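Local coordinates for protein serine proteinase inhibitor 1 (Myxoma virus, PDB 6BJ5) that inhibits serine proteases as a viral serpin and is important in the virulence of the virus, at residues P15-I20 and L29-I34. Numbering follows the deposited sequence.
Sequences PFMFLI and LFMGTI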
ATOM      1  N   PRO B  15      17.479  -7.569   6.651  1.00 22.88           N
ATOM      2  CA  PRO B  15      16.348  -6.685   6.329  1.00 32.80           C
ATOM      3  C   PRO B  15      16.381  -6.192   4.894  1.00 32.03           C
ATOM      4  O   PRO B  15      17.426  -5.792   4.370  1.00 40.57           O
ATOM      5  CB  PRO B  15      16.503  -5.531   7.326  1.00 31.96           C
ATOM      6  CG  PRO B  15      17.128  -6.148   8.495  1.00 27.35           C
ATOM      7  CD  PRO B  15      18.080  -7.213   7.948  1.00 24.64           C
ATOM      8  N   PHE B  16      15.225  -6.252   4.242  1.00 31.34           N
ATOM      9  CA  PHE B  16      15.137  -5.914   2.832  1.00 33.64           C
ATOM     10  C   PHE B  16      13.824  -5.195   2.556  1.00 29.17           C
ATOM     11  O   PHE B  16      12.986  -5.012   3.443  1.00 34.97           O
ATOM     12  CB  PHE B  16      15.295  -7.158   1.960  1.00 23.95           C
ATOM     13  CG  PHE B  16      14.197  -8.168   2.130  1.00 22.71           C
ATOM     14  CD1 PHE B  16      13.053  -8.105   1.352  1.00 19.93           C
ATOM     15  CD2 PHE B  16      14.327  -9.207   3.043  1.00 18.44           C
ATOM     16  CE1 PHE B  16      12.058  -9.057   1.481  1.00 20.49           C
ATOM     17  CE2 PHE B  16      13.328 -10.152   3.183  1.00 25.14           C
ATOM     18  CZ  PHE B  16      12.187 -10.080   2.398  1.00 11.65           C
ATOM     19  N   MET B  17      13.684  -4.731   1.320  1.00 25.54           N
ATOM     20  CA  MET B  17      12.518  -3.983   0.879  1.00 33.81           C
ATOM     21  C   MET B  17      11.933  -4.646  -0.361  1.00 36.35           C
ATOM     22  O   MET B  17      12.675  -5.143  -1.216  1.00 29.26           O
ATOM     23  CB  MET B  17      12.887  -2.512   0.578  1.00 26.12           C
ATOM     24  CG  MET B  17      11.743  -1.714  -0.025  1.00 33.19           C
ATOM     25  SD  MET B  17      12.131   0.010  -0.361  1.00 30.11           S
ATOM     26  CE  MET B  17      12.001   0.722   1.265  1.00 17.84           C
ATOM     27  N   PHE B  18      10.603  -4.660  -0.464  1.00 22.38           N
ATOM     28  CA  PHE B  18       9.985  -5.094  -1.704  1.00 23.08           C
ATOM     29  C   PHE B  18       8.962  -4.056  -2.151  1.00 17.17           C
ATOM     30  O   PHE B  18       8.377  -3.332  -1.341  1.00 20.31           O
ATOM     31  CB  PHE B  18       9.347  -6.488  -1.584  1.00 18.98           C
ATOM     32  CG  PHE B  18       8.189  -6.527  -0.651  1.00 25.80           C
ATOM     33  CD1 PHE B  18       6.917  -6.253  -1.105  1.00 22.18           C
ATOM     34  CD2 PHE B  18       8.379  -6.797   0.686  1.00 17.58           C
ATOM     35  CE1 PHE B  18       5.868  -6.245  -0.253  1.00 26.32           C
ATOM     36  CE2 PHE B  18       7.326  -6.792   1.534  1.00 25.53           C
ATOM     37  CZ  PHE B  18       6.065  -6.510   1.071  1.00 25.45           C
ATOM     38  N   LEU B  19       8.756  -4.010  -3.462  1.00 17.39           N
ATOM     39  CA  LEU B  19       7.844  -3.083  -4.113  1.00 18.49           C
ATOM     40  C   LEU B  19       7.100  -3.915  -5.137  1.00 25.74           C
ATOM     41  O   LEU B  19       7.731  -4.582  -5.963  1.00 34.56           O
ATOM     42  CB  LEU B  19       8.619  -1.963  -4.806  1.00 23.44           C
ATOM     43  CG  LEU B  19       9.548  -1.169  -3.892  1.00 29.37           C
ATOM     44  CD1 LEU B  19      10.906  -1.121  -4.534  1.00 40.43           C
ATOM     45  CD2 LEU B  19       9.041   0.210  -3.761  1.00 21.15           C
ATOM     46  N   ILE B  20       5.782  -3.934  -5.059  1.00 24.81           N
ATOM     47  CA  ILE B  20       4.965  -4.566  -6.081  1.00 25.09           C
ATOM     48  C   ILE B  20       4.401  -3.446  -6.935  1.00 30.50           C
ATOM     49  O   ILE B  20       3.672  -2.587  -6.428  1.00 41.98           O
ATOM     50  CB  ILE B  20       3.853  -5.425  -5.471  1.00 26.46           C
ATOM     51  CG1 ILE B  20       4.462  -6.615  -4.728  1.00 22.55           C
ATOM     52  CG2 ILE B  20       2.894  -5.878  -6.555  1.00 24.46           C
ATOM     53  CD1 ILE B  20       3.447  -7.463  -4.008  1.00 17.55           C
ATOM     54  N   LEU B  29       1.977  -0.462  -6.455  1.00 18.80           N
ATOM     55  CA  LEU B  29       0.738  -0.960  -5.862  1.00 19.36           C
ATOM     56  C   LEU B  29       0.890  -1.297  -4.380  1.00 22.64           C
ATOM     57  O   LEU B  29       0.043  -0.927  -3.558  1.00 30.52           O
ATOM     58  CB  LEU B  29       0.290  -2.192  -6.634  1.00 17.25           C
ATOM     59  CG  LEU B  29       0.052  -1.876  -8.104  1.00 23.01           C
ATOM     60  CD1 LEU B  29      -0.187  -3.148  -8.874  1.00 29.63           C
ATOM     61  CD2 LEU B  29      -1.143  -0.939  -8.212  1.00 26.88           C
ATOM     62  N   PHE B  30       1.962  -2.003  -4.029  1.00 20.24           N
ATOM     63  CA  PHE B  30       2.272  -2.399  -2.664  1.00 22.03           C
ATOM     64  C   PHE B  30       3.765  -2.278  -2.408  1.00 26.43           C
ATOM     65  O   PHE B  30       4.591  -2.476  -3.304  1.00 23.36           O
ATOM     66  CB  PHE B  30       1.842  -3.845  -2.357  1.00 19.40           C
ATOM     67  CG  PHE B  30       0.368  -4.081  -2.483  1.00 21.75           C
ATOM     68  CD1 PHE B  30      -0.480  -3.747  -1.444  1.00 23.62           C
ATOM     69  CD2 PHE B  30      -0.175  -4.610  -3.644  1.00 24.60           C
ATOM     70  CE1 PHE B  30      -1.858  -3.956  -1.546  1.00 29.63           C
ATOM     71  CE2 PHE B  30      -1.543  -4.823  -3.755  1.00 36.18           C
ATOM     72  CZ  PHE B  30      -2.390  -4.500  -2.701  1.00 28.51           C
ATOM     73  N   MET B  31       4.090  -2.034  -1.144  1.00 19.94           N
ATOM     74  CA  MET B  31       5.447  -1.943  -0.652  1.00 13.94           C
ATOM     75  C   MET B  31       5.512  -2.562   0.727  1.00 26.81           C
ATOM     76  O   MET B  31       4.513  -2.617   1.453  1.00 22.82           O
ATOM     77  CB  MET B  31       5.898  -0.520  -0.404  1.00 14.90           C
ATOM     78  CG  MET B  31       6.113   0.404  -1.507  1.00 27.51           C
ATOM     79  SD  MET B  31       6.557   1.840  -0.513  1.00 28.16           S
ATOM     80  CE  MET B  31       8.240   1.438  -0.034  1.00 35.16           C
ATOM     81  N   GLY B  32       6.729  -2.910   1.126  1.00 28.40           N
ATOM     82  CA  GLY B  32       6.963  -3.275   2.505  1.00 24.79           C
ATOM     83  C   GLY B  32       8.432  -3.438   2.804  1.00 16.83           C
ATOM     84  O   GLY B  32       9.254  -3.635   1.902  1.00 21.89           O
ATOM     85  N   THR B  33       8.750  -3.368   4.095  1.00 21.28           N
ATOM     86  CA  THR B  33      10.070  -3.726   4.594  1.00 26.97           C
ATOM     87  C   THR B  33       9.924  -4.899   5.542  1.00 35.73           C
ATOM     88  O   THR B  33       8.953  -4.984   6.303  1.00 29.95           O
ATOM     89  CB  THR B  33      10.760  -2.598   5.333  1.00 18.83           C
ATOM     90  OG1 THR B  33       9.862  -2.060   6.304  1.00 21.99           O
ATOM     91  CG2 THR B  33      11.172  -1.531   4.352  1.00 23.63           C
ATOM     92  N   ILE B  34      10.896  -5.799   5.479  1.00 38.95           N
ATOM     93  CA  ILE B  34      10.954  -6.999   6.301  1.00 28.61           C
ATOM     94  C   ILE B  34      12.267  -6.989   7.077  1.00 28.51           C
ATOM     95  O   ILE B  34      13.337  -7.205   6.494  1.00 23.89           O
ATOM     96  CB  ILE B  34      10.811  -8.240   5.424  1.00 15.57           C
ATOM     97  CG1 ILE B  34       9.390  -8.267   4.911  1.00 12.94           C
ATOM     98  CG2 ILE B  34      11.128  -9.497   6.166  1.00 23.38           C
ATOM     99  CD1 ILE B  34       9.220  -9.280   3.899  1.00 37.23           C
TER
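Phe16 and Phe18 both set CG between the backbone N and the carbonyl carbon (chi1 64° and 66°), which swings each ring across to the partner strand 29-34. The Phe18 ring lies over the backbone of Gly32, whose CA sits 4.0 Å from the ring centroid in a CH-pi contact. Gly32 has no side chain, and the ring lies on its main chain, with Gly32 N above the face near the rim. Phe16 instead meets a side chain, that of Ile34, which lies alongside it and points the same way. Ile34 CB stands over one ring face, offset toward the rim, and Ile34 CD1 comes to 3.4 Å from Phe16 CZ. CD1 also touches Phe18 CE2, so Ile34 bridges the two rings.

Leu19, Met17, Met31 and Thr33 line the other face of the sheet. Leu19 runs beside Met31, with CD2 3.7 Å from Met31 CG. The bent end of Met17 puts CE 4.0 Å from Met31 CE and close to Thr33 CG2.

The backbones run antiparallel. Phe16 pairs with Ile34 and Phe18 with Gly32, each through two hydrogen bonds. At the far end Leu29 and Phe30 both face Ile20, a classic beta bulge. Ile20 O accepts from Leu29 N (2.7 Å) and Phe30 N (3.0 Å), both in the carbonyl plane.

This hairpin belongs to the C-terminal piece of the serpin, following the probable reactive bond. A strand of the protein's other chain extends the sheet, and Phe251 of that chain packs on Phe18 and Ile34. Paired backbone amides and carbonyls between two largely apolar faces are consistent with a hairpin built into the buried serpin core.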